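Local coordinates for protein thin, isoform D (Drosophila melanogaster, PDB 6XG7) that probably takes part in ubiquitin transfer as a whole protein, this chain being its NHL-repeat beta-propeller region, at residues V53-S58 with V98-I103; A287-S290 with I294-C297; F152-D157 with N198-S203. All coordinates share one frame; numbering follows the deposited sequence.

Overall arrangement
Three kinds of contact that build a beta-propeller appear here. Contact 2 lies within one blade and is the only one with direct hydrogen bonds between its segments: the hairpin strands 279-288 and 294-298 combine paired backbones with mostly buried apolar side chains. Contacts 1 and 3 instead join neighbouring NHL repeats, and no element is common to any two of the contacts. Contact 3 is buried and apolar, made between second strands; contact 1 is a surface contact between first strands, where V100 packs on G54 and P55 and a water spans the backbones, weakly at one end. Contacts 1 and 2 touch through V53 with L295 and N57 with S290; contact 3 stands apart.

Contact 1 of 3, residues V53-S58 with V98-I103; sequences VGPDNS and VAVNRI
The backbones of V53-S58 and V98-I103 come closest at G54 and V100, whose CA atoms are 5.6 Å apart, and no direct backbone bond links them. Strands 51-54 and 98-100 are the first strands of successive blades in this NHL beta-propeller, so the contact illustrates how neighbouring blades meet across a sheet boundary. A water bridges part of the gap: it accepts a bond from V100 N at 3.0 Å and gives a weak one to V53 O. V100 supplies the apolar half. With CG1 anti to the backbone N (chi1 -176°) and CG2 beside that N, its two branches divide the opposing surface between them. CG2 sits 4.0 Å from G54 CA, over backbone that bears no side chain, while CG1 reaches P55 CD at the same distance. Elsewhere V100 packs on V60 of strand 58-63 and Y106 of strand 106-110, and its carbonyl O is hydrogen-bonded to a tetraethylene glycol, probably a crystallisation additive. Each segment also has local order of its own. N57 and S58 both face G54 in a G1 beta bulge, and G54 N bonds to S58 O at 3.0 Å. Just after strand 98-100 the chain makes an Asx turn, in which N101 OD1 accepts from I103 N at 3.0 Å, the donor standing above the side-chain carbonyl plane, 54° out of it.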
ATOM      1  N   VAL A  53       5.935  -5.323  -3.971  1.00 11.91           N
ATOM      2  CA  VAL A  53       6.884  -6.337  -4.415  1.00 12.89           C
ATOM      3  C   VAL A  53       6.607  -6.648  -5.880  1.00 13.87           C
ATOM      4  O   VAL A  53       5.453  -6.861  -6.274  1.00 15.52           O
ATOM      5  CB  VAL A  53       6.843  -7.597  -3.532  1.00 16.13           C
ATOM      6  CG1 VAL A  53       7.729  -8.699  -4.102  1.00 16.58           C
ATOM      7  CG2 VAL A  53       7.335  -7.245  -2.152  1.00 16.68           C
ATOM      8  N   GLY A  54       7.658  -6.636  -6.683  1.00 13.98           N
ATOM      9  CA  GLY A  54       7.555  -6.936  -8.090  1.00 15.37           C
ATOM     10  C   GLY A  54       8.167  -8.282  -8.403  1.00 17.07           C
ATOM     11  O   GLY A  54       8.510  -9.053  -7.503  1.00 16.19           O
ATOM     12  N   PRO A  55       8.311  -8.595  -9.695  1.00 19.56           N
ATOM     13  CA  PRO A  55       8.900  -9.879 -10.092  1.00 20.13           C
ATOM     14  C   PRO A  55      10.235 -10.112  -9.405  1.00 17.80           C
ATOM     15  O   PRO A  55      11.012  -9.182  -9.172  1.00 18.27           O
ATOM     16  CB  PRO A  55       9.102  -9.727 -11.607  1.00 21.86           C
ATOM     17  CG  PRO A  55       8.191  -8.665 -12.026  1.00 21.93           C
ATOM     18  CD  PRO A  55       7.973  -7.755 -10.854  1.00 20.58           C
ATOM     19  N   ASP A  56      10.515 -11.374  -9.100  1.00 17.94           N
ATOM     20  CA  ASP A  56      11.810 -11.744  -8.544  1.00 17.24           C
ATOM     21  C   ASP A  56      12.045 -11.094  -7.175  1.00 15.38           C
ATOM     22  O   ASP A  56      13.181 -10.824  -6.785  1.00 16.60           O
ATOM     23  CB  ASP A  56      12.913 -11.395  -9.543  1.00 19.55           C
ATOM     24  CG  ASP A  56      14.153 -12.199  -9.339  1.00 20.69           C
ATOM     25  OD1 ASP A  56      14.095 -13.246  -8.657  1.00 21.98           O
ATOM     26  OD2 ASP A  56      15.190 -11.767  -9.878  1.00 22.38           O
ATOM     27  N   ASN A  57      10.963 -10.846  -6.430  1.00 12.84           N
ATOM     28  CA  ASN A  57      11.015 -10.220  -5.104  1.00 13.86           C
ATOM     29  C   ASN A  57      11.704  -8.863  -5.142  1.00 12.85           C
ATOM     30  O   ASN A  57      12.406  -8.471  -4.206  1.00 14.37           O
ATOM     31  CB  ASN A  57      11.621 -11.146  -4.046  1.00 15.01           C
ATOM     32  CG  ASN A  57      10.644 -12.209  -3.585  1.00 17.39           C
ATOM     33  OD1 ASN A  57       9.439 -11.977  -3.527  1.00 16.64           O
ATOM     34  ND2 ASN A  57      11.155 -13.373  -3.257  1.00 20.44           N
ATOM     35  N   SER A  58      11.459  -8.119  -6.211  1.00 12.47           N
ATOM     36  CA  SER A  58      11.962  -6.761  -6.264  1.00 11.92           C
ATOM     37  C   SER A  58      11.181  -5.885  -5.295  1.00 11.48           C
ATOM     38  O   SER A  58      10.019  -6.155  -4.976  1.00 12.45           O
ATOM     39  CB  SER A  58      11.835  -6.218  -7.677  1.00 14.19           C
ATOM     40  OG  SER A  58      10.477  -6.219  -8.051  1.00 18.46           O
ATOM     41  N   VAL A  98       1.717   2.471  -4.960  1.00 10.48           N
ATOM     42  CA  VAL A  98       2.281   1.783  -6.117  1.00 10.11           C
ATOM     43  C   VAL A  98       1.953   0.304  -5.995  1.00  9.01           C
ATOM     44  O   VAL A  98       1.936  -0.254  -4.889  1.00 11.21           O
ATOM     45  CB  VAL A  98       3.805   2.023  -6.262  1.00 10.70           C
ATOM     46  CG1 VAL A  98       4.579   1.508  -5.074  1.00 11.12           C
ATOM     47  CG2 VAL A  98       4.334   1.405  -7.574  1.00 12.20           C
ATOM     48  N   ALA A  99       1.698  -0.322  -7.143  1.00  9.79           N
ATOM     49  CA  ALA A  99       1.468  -1.756  -7.237  1.00 10.42           C
ATOM     50  C   ALA A  99       2.129  -2.280  -8.502  1.00 10.13           C
ATOM     51  O   ALA A  99       2.383  -1.527  -9.441  1.00 10.75           O
ATOM     52  CB  ALA A  99      -0.028  -2.089  -7.271  1.00 12.64           C
ATOM     53  N   VAL A 100       2.389  -3.583  -8.523  1.00 10.90           N
ATOM     54  CA  VAL A 100       2.860  -4.274  -9.713  1.00 10.90           C
ATOM     55  C   VAL A 100       1.851  -5.363 -10.029  1.00 11.35           C
ATOM     56  O   VAL A 100       1.479  -6.136  -9.146  1.00 13.17           O
ATOM     57  CB  VAL A 100       4.279  -4.852  -9.537  1.00 12.89           C
ATOM     58  CG1 VAL A 100       4.742  -5.465 -10.861  1.00 14.52           C
ATOM     59  CG2 VAL A 100       5.255  -3.780  -9.081  1.00 14.52           C
ATOM     60  N   ASN A 101       1.416  -5.435 -11.289  1.00 12.00           N
ATOM     61  CA  ASN A 101       0.393  -6.400 -11.646  1.00 12.45           C
ATOM     62  C   ASN A 101       0.999  -7.710 -12.159  1.00 14.76           C
ATOM     63  O   ASN A 101       2.215  -7.918 -12.177  1.00 14.79           O
ATOM     64  CB  ASN A 101      -0.636  -5.797 -12.602  1.00 14.33           C
ATOM     65  CG  ASN A 101      -0.135  -5.650 -14.020  1.00 14.28           C
ATOM     66  OD1 ASN A 101       0.959  -6.096 -14.390  1.00 14.34           O
ATOM     67  ND2 ASN A 101      -0.969  -5.047 -14.849  1.00 15.10           N
ATOM     68  N   ARG A 102       0.112  -8.607 -12.595  1.00 15.72           N
ATOM     69  CA  ARG A 102       0.490  -9.966 -12.954  1.00 18.36           C
ATOM     70  C   ARG A 102       1.407 -10.043 -14.168  1.00 18.92           C
ATOM     71  O   ARG A 102       2.056 -11.069 -14.364  1.00 21.78           O
ATOM     72  CB  ARG A 102      -0.774 -10.788 -13.230  1.00 20.66           C
ATOM     73  N   ILE A 103       1.474  -9.009 -14.993  1.00 16.88           N
ATOM     74  CA  ILE A 103       2.363  -8.993 -16.151  1.00 17.24           C
ATOM     75  C   ILE A 103       3.495  -7.981 -15.982  1.00 17.44           C
ATOM     76  O   ILE A 103       4.123  -7.564 -16.969  1.00 19.74           O
ATOM     77  CB  ILE A 103       1.591  -8.797 -17.464  1.00 19.50           C
ATOM     78  CG1 ILE A 103       0.703  -7.548 -17.405  1.00 20.03           C
ATOM     79  CG2 ILE A 103       0.779 -10.045 -17.773  1.00 22.46           C
ATOM     80  CD1 ILE A 103       0.228  -7.087 -18.765  1.00 21.30           C
TER
HETATM   81  O   HOH W   1       2.554  -5.272  -6.088  1.00 26.65           O

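Contact 2 of 3, residues A287-S290 with I294-C297; sequences AIMS and ILVC
The flat peptide groups of A287 and L295 lie edge to edge in the beta hairpin of strands 279-288 and 294-298, their N-H and C=O groups facing each other, with the side chains of A287 and L295 on one face and those of I288 and I294 on the other. The hairpin belongs to the last NHL blade of the propeller. A287 and L295 form an antiparallel hydrogen-bonded pair: A287 N gives to L295 O at 2.9 Å, and L295 N returns a nearly straight bond (176°) to A287 O at 2.8 Å. The next pair, I288 with I294, is non-hydrogen-bonded and works through its side chains. I288 has CG1 anti to the backbone N, but chi2 of 70° bends the chain so that CD1 comes to 3.7 Å from I294 CG1. On the opposite face L295 does most of the touching. Its CD1 lies 3.7 Å from M289 CG, the side chains crossing at about a right angle, and its CD2 comes to 4.2 Å from A287 CB. This face is covered by the blade of strands 51-54 and 58-63, where the ring of blades closes: V53 packs on A287, M289 and L295, and I59 on M289 and L295. A287 O is closely surrounded: besides the L295 N-H it meets the CA-H of I294 (CA to O 3.6 Å), and L295 CD1 lies 3.3 Å from this oxygen.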
ATOM      1  N   ALA A 287       4.441  -4.402   2.401  1.00 10.57           N
ATOM      2  CA  ALA A 287       4.355  -5.422   1.363  1.00 11.21           C
ATOM      3  C   ALA A 287       5.018  -6.699   1.871  1.00 12.17           C
ATOM      4  O   ALA A 287       5.726  -6.688   2.878  1.00 12.26           O
ATOM      5  CB  ALA A 287       4.999  -4.935   0.048  1.00 11.95           C
ATOM      6  N   ILE A 288       4.777  -7.804   1.166  1.00 14.15           N
ATOM      7  CA  ILE A 288       5.236  -9.128   1.586  1.00 15.20           C
ATOM      8  C   ILE A 288       5.882  -9.840   0.397  1.00 16.06           C
ATOM      9  O   ILE A 288       5.277  -9.952  -0.673  1.00 17.10           O
ATOM     10  CB  ILE A 288       4.078  -9.937   2.225  1.00 19.66           C
ATOM     11  CG1 ILE A 288       4.518 -11.302   2.743  1.00 21.24           C
ATOM     12  CG2 ILE A 288       2.902 -10.097   1.292  1.00 22.54           C
ATOM     13  CD1 ILE A 288       5.396 -11.235   3.939  1.00 22.29           C
ATOM     14  N   MET A 289       7.130 -10.281   0.574  1.00 14.87           N
ATOM     15  CA  MET A 289       7.821 -11.055  -0.452  1.00 15.24           C
ATOM     16  C   MET A 289       7.340 -12.500  -0.428  1.00 16.27           C
ATOM     17  O   MET A 289       6.732 -12.968   0.534  1.00 15.66           O
ATOM     18  CB  MET A 289       9.332 -11.084  -0.206  1.00 14.29           C
ATOM     19  CG  MET A 289      10.093  -9.789  -0.479  1.00 16.91           C
ATOM     20  SD  MET A 289      11.869  -9.971  -0.190  1.00 16.13           S
ATOM     21  CE  MET A 289      12.469  -8.333  -0.529  1.00 16.37           C
ATOM     22  N   SER A 290       7.680 -13.232  -1.489  1.00 17.48           N
ATOM     23  CA  SER A 290       7.236 -14.615  -1.618  1.00 18.53           C
ATOM     24  C   SER A 290       7.813 -15.516  -0.538  1.00 18.46           C
ATOM     25  O   SER A 290       7.261 -16.590  -0.291  1.00 21.49           O
ATOM     26  CB  SER A 290       7.616 -15.164  -2.997  1.00 20.55           C
ATOM     27  OG  SER A 290       9.021 -15.297  -3.122  1.00 22.05           O
ATOM     28  N   ILE A 294       8.777  -9.255   5.266  1.00 11.30           N
ATOM     29  CA  ILE A 294       7.840  -8.145   5.357  1.00 11.17           C
ATOM     30  C   ILE A 294       8.625  -6.863   5.114  1.00 11.95           C
ATOM     31  O   ILE A 294       9.653  -6.625   5.762  1.00 13.86           O
ATOM     32  CB  ILE A 294       7.176  -8.107   6.742  1.00 11.76           C
ATOM     33  CG1 ILE A 294       6.422  -9.399   7.024  1.00 12.66           C
ATOM     34  CG2 ILE A 294       6.233  -6.907   6.852  1.00 12.45           C
ATOM     35  CD1 ILE A 294       6.022  -9.529   8.485  1.00 14.06           C
ATOM     36  N   LEU A 295       8.143  -6.037   4.189  1.00 11.97           N
ATOM     37  CA  LEU A 295       8.758  -4.766   3.835  1.00 12.34           C
ATOM     38  C   LEU A 295       7.873  -3.654   4.377  1.00  9.73           C
ATOM     39  O   LEU A 295       6.656  -3.692   4.193  1.00 10.16           O
ATOM     40  CB  LEU A 295       8.831  -4.580   2.312  1.00 18.17           C
ATOM     41  CG  LEU A 295       9.409  -5.584   1.347  1.00 23.28           C
ATOM     42  CD1 LEU A 295       8.751  -6.893   1.466  1.00 23.06           C
ATOM     43  CD2 LEU A 295       9.224  -5.020  -0.050  1.00 25.13           C
ATOM     44  N   VAL A 296       8.492  -2.637   4.961  1.00 10.34           N
ATOM     45  CA  VAL A 296       7.788  -1.569   5.668  1.00 12.87           C
ATOM     46  C   VAL A 296       8.394  -0.224   5.265  1.00 11.71           C
ATOM     47  O   VAL A 296       9.612  -0.047   5.337  1.00 12.67           O
ATOM     48  CB  VAL A 296       7.940  -1.815   7.192  1.00 18.36           C
ATOM     49  CG1 VAL A 296       7.242  -0.778   8.010  1.00 21.44           C
ATOM     50  CG2 VAL A 296       7.444  -3.236   7.585  1.00 20.02           C
ATOM     51  N   CYS A 297       7.569   0.678   4.829  1.00 13.39           N
ATOM     52  CA  CYS A 297       8.038   2.059   4.583  0.51 13.11           C
ATOM     53  C   CYS A 297       7.831   2.991   5.834  1.00 12.01           C
ATOM     54  O   CYS A 297       6.738   3.132   6.530  1.00 13.18           O
ATOM     55  CB  CYS A 297       7.161   2.619   3.499  0.51 14.91           C
ATOM     56  SG  CYS A 297       7.710   4.292   3.229  0.51 15.81           S
TER

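Contact 3 of 3, residues F152-D157 with N198-S203; sequences FIYVCD and NRVIVS
Y154 and V200, whose CB atoms already point toward each other's strands, meet through groups turned beside their own backbone N: the CG of Y154 (chi1 -59°) and the CG2 of V200, whose other methyl, CG1, stands anti to that N (chi1 -178°). The tyrosine ring thereby meets a single valine methyl obliquely, with CE2 at 3.9 Å and CD2 at 4.1 Å from V200 CG2. The touch is apolar. Two residues along, C156 and V202 repeat the pattern more loosely, with C156 SG 4.3 Å from V202 CG1; since C156 was deposited in two conformers, this second touch is less certain. The strands run in the same direction and in step, Y154 opposite V200 and C156 opposite V202, but their CA atoms are 8.5 and 7.9 Å apart, a spacing at which side chains and not peptide groups fill the interface. This is the face-to-face packing of adjacent blades in a beta-propeller. Beyond the ring, Y154 OH is hydrogen-bonded to D148 OD2, which satisfies the polar end of the side chain within its own repeat. Strand 153-157 is the second of its NHL blade, paired with 142-147 and 162-166, and strand 199-204 holds the matching place between 185-194 and 209-214; I192 of strand 185-194 packs against Y154, C156 and V200, joining the two blades.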
ATOM      1  N   PHE A 152      -7.631  -6.401 -12.733  1.00 12.42           N
ATOM      2  CA  PHE A 152      -8.416  -5.252 -12.310  1.00 11.91           C
ATOM      3  C   PHE A 152      -7.614  -4.410 -11.319  1.00 11.63           C
ATOM      4  O   PHE A 152      -6.837  -4.932 -10.503  1.00 11.48           O
ATOM      5  CB  PHE A 152      -9.733  -5.687 -11.679  1.00 11.94           C
ATOM      6  CG  PHE A 152     -10.710  -6.295 -12.662  1.00 12.88           C
ATOM      7  CD1 PHE A 152     -11.565  -5.504 -13.421  1.00 14.41           C
ATOM      8  CD2 PHE A 152     -10.779  -7.673 -12.816  1.00 16.45           C
ATOM      9  CE1 PHE A 152     -12.470  -6.087 -14.323  1.00 16.24           C
ATOM     10  CE2 PHE A 152     -11.672  -8.247 -13.702  1.00 18.13           C
ATOM     11  CZ  PHE A 152     -12.514  -7.451 -14.454  1.00 17.90           C
ATOM     12  N   ILE A 153      -7.842  -3.100 -11.382  1.00 10.63           N
ATOM     13  CA  ILE A 153      -7.174  -2.106 -10.550  1.00 10.12           C
ATOM     14  C   ILE A 153      -8.160  -1.583  -9.507  1.00 10.85           C
ATOM     15  O   ILE A 153      -9.275  -1.165  -9.842  1.00 11.13           O
ATOM     16  CB  ILE A 153      -6.626  -0.954 -11.416  1.00 10.52           C
ATOM     17  CG1 ILE A 153      -5.591  -1.464 -12.407  1.00 11.38           C
ATOM     18  CG2 ILE A 153      -6.032   0.136 -10.544  1.00 12.01           C
ATOM     19  CD1 ILE A 153      -5.203  -0.440 -13.466  1.00 12.10           C
ATOM     20  N   TYR A 154      -7.742  -1.584  -8.247  1.00 10.49           N
ATOM     21  CA  TYR A 154      -8.559  -1.128  -7.131  1.00  9.91           C
ATOM     22  C   TYR A 154      -7.850   0.054  -6.488  1.00  9.19           C
ATOM     23  O   TYR A 154      -6.678  -0.063  -6.109  1.00 10.73           O
ATOM     24  CB  TYR A 154      -8.730  -2.241  -6.083  1.00 10.35           C
ATOM     25  CG  TYR A 154      -9.382  -3.514  -6.583  1.00 11.79           C
ATOM     26  CD1 TYR A 154      -8.700  -4.386  -7.426  1.00 11.78           C
ATOM     27  CD2 TYR A 154     -10.678  -3.841  -6.222  1.00 13.21           C
ATOM     28  CE1 TYR A 154      -9.280  -5.535  -7.898  1.00 13.93           C
ATOM     29  CE2 TYR A 154     -11.279  -4.992  -6.699  1.00 14.10           C
ATOM     30  CZ  TYR A 154     -10.568  -5.838  -7.527  1.00 14.60           C
ATOM     31  OH  TYR A 154     -11.184  -6.989  -7.986  1.00 17.34           O
ATOM     32  N   VAL A 155      -8.560   1.174  -6.355  1.00  9.60           N
ATOM     33  CA  VAL A 155      -7.989   2.445  -5.926  1.00  9.78           C
ATOM     34  C   VAL A 155      -8.710   2.943  -4.682  1.00  9.99           C
ATOM     35  O   VAL A 155      -9.942   3.032  -4.661  1.00 10.51           O
ATOM     36  CB  VAL A 155      -8.123   3.518  -7.023  1.00 10.90           C
ATOM     37  CG1 VAL A 155      -7.524   4.857  -6.544  1.00 12.82           C
ATOM     38  CG2 VAL A 155      -7.481   3.069  -8.295  1.00 10.85           C
ATOM     39  N   CYS A 156      -7.932   3.233  -3.686  1.00 10.50           N
ATOM     40  CA  CYS A 156      -8.460   4.044  -2.516  0.59 10.21           C
ATOM     41  C   CYS A 156      -8.536   5.575  -2.808  1.00  9.61           C
ATOM     42  O   CYS A 156      -7.531   6.272  -3.018  1.00 10.66           O
ATOM     43  CB  CYS A 156      -7.550   3.905  -1.306  0.59 12.77           C
ATOM     44  SG  CYS A 156      -7.712   2.367  -0.460  0.59 13.66           S
ATOM     45  N   ASP A 157      -9.754   6.018  -3.020  1.00  9.98           N
ATOM     46  CA  ASP A 157     -10.023   7.385  -3.470  1.00 10.47           C
ATOM     47  C   ASP A 157     -10.314   8.162  -2.193  1.00 10.89           C
ATOM     48  O   ASP A 157     -11.460   8.280  -1.756  1.00 11.56           O
ATOM     49  CB  ASP A 157     -11.220   7.324  -4.416  1.00 10.74           C
ATOM     50  CG  ASP A 157     -11.575   8.652  -5.012  1.00 10.81           C
ATOM     51  OD1 ASP A 157     -10.864   9.640  -4.743  1.00 11.70           O
ATOM     52  OD2 ASP A 157     -12.580   8.684  -5.759  1.00 11.69           O
ATOM     53  N   ASN A 198     -10.436 -13.111  -3.283  1.00 18.80           N
ATOM     54  CA  ASN A 198     -11.173 -11.975  -3.852  1.00 19.87           C
ATOM     55  C   ASN A 198     -11.877 -11.155  -2.783  1.00 18.46           C
ATOM     56  O   ASN A 198     -13.016 -10.703  -2.946  1.00 22.28           O
ATOM     57  CB  ASN A 198     -12.093 -12.401  -4.983  1.00 25.32           C
ATOM     58  CG  ASN A 198     -11.308 -12.743  -6.219  1.00 30.15           C
ATOM     59  OD1 ASN A 198     -10.474 -11.947  -6.674  1.00 32.80           O
ATOM     60  ND2 ASN A 198     -11.506 -13.942  -6.730  1.00 31.76           N
ATOM     61  N   ARG A 199     -11.173 -10.938  -1.688  1.00 15.25           N
ATOM     62  CA  ARG A 199     -11.591 -10.004  -0.659  1.00 16.28           C
ATOM     63  C   ARG A 199     -10.751  -8.745  -0.799  1.00 14.06           C
ATOM     64  O   ARG A 199      -9.539  -8.823  -1.019  1.00 16.15           O
ATOM     65  CB  ARG A 199     -11.411 -10.622   0.725  1.00 17.44           C
ATOM     66  CG  ARG A 199     -12.283 -11.841   0.915  1.00 19.56           C
ATOM     67  CD  ARG A 199     -12.000 -12.534   2.208  1.00 23.76           C
ATOM     68  NE  ARG A 199     -12.871 -13.687   2.360  1.00 29.25           N
ATOM     69  CZ  ARG A 199     -13.014 -14.365   3.487  1.00 33.04           C
ATOM     70  NH1 ARG A 199     -12.345 -13.994   4.572  1.00 34.34           N
ATOM     71  NH2 ARG A 199     -13.833 -15.409   3.528  1.00 34.71           N
ATOM     72  N   VAL A 200     -11.407  -7.599  -0.678  1.00 12.91           N
ATOM     73  CA  VAL A 200     -10.781  -6.290  -0.789  1.00 12.34           C
ATOM     74  C   VAL A 200     -10.604  -5.756   0.626  1.00 12.17           C
ATOM     75  O   VAL A 200     -11.576  -5.506   1.344  1.00 13.23           O
ATOM     76  CB  VAL A 200     -11.626  -5.339  -1.645  1.00 13.09           C
ATOM     77  CG1 VAL A 200     -10.919  -4.007  -1.773  1.00 15.52           C
ATOM     78  CG2 VAL A 200     -11.900  -5.968  -2.985  1.00 15.27           C
ATOM     79  N   ILE A 201      -9.350  -5.605   1.031  1.00 11.77           N
ATOM     80  CA  ILE A 201      -8.961  -5.271   2.396  1.00 11.19           C
ATOM     81  C   ILE A 201      -8.536  -3.810   2.396  1.00 11.13           C
ATOM     82  O   ILE A 201      -7.589  -3.442   1.701  1.00 11.58           O
ATOM     83  CB  ILE A 201      -7.811  -6.181   2.855  1.00 11.72           C
ATOM     84  CG1 ILE A 201      -8.222  -7.657   2.774  1.00 15.35           C
ATOM     85  CG2 ILE A 201      -7.340  -5.778   4.245  1.00 13.89           C
ATOM     86  CD1 ILE A 201      -7.030  -8.577   2.555  1.00 17.84           C
ATOM     87  N   VAL A 202      -9.243  -2.980   3.151  1.00 11.39           N
ATOM     88  CA  VAL A 202      -9.073  -1.529   3.113  1.00 11.74           C
ATOM     89  C   VAL A 202      -8.692  -1.018   4.496  1.00 10.64           C
ATOM     90  O   VAL A 202      -9.367  -1.331   5.483  1.00 11.10           O
ATOM     91  CB  VAL A 202     -10.361  -0.835   2.627  1.00 12.14           C
ATOM     92  CG1 VAL A 202     -10.172   0.688   2.610  1.00 13.50           C
ATOM     93  CG2 VAL A 202     -10.781  -1.381   1.258  1.00 14.18           C
ATOM     94  N   SER A 203      -7.620  -0.228   4.573  1.00 10.79           N
ATOM     95  CA  SER A 203      -7.289   0.433   5.836  0.63 10.97           C
ATOM     96  C   SER A 203      -8.136   1.692   5.946  1.00 11.75           C
ATOM     97  O   SER A 203      -7.963   2.657   5.196  1.00 13.37           O
ATOM     98  CB  SER A 203      -5.806   0.746   6.006  0.63 13.13           C
ATOM     99  OG  SER A 203      -5.326   1.602   4.992  0.63 11.49           O
TER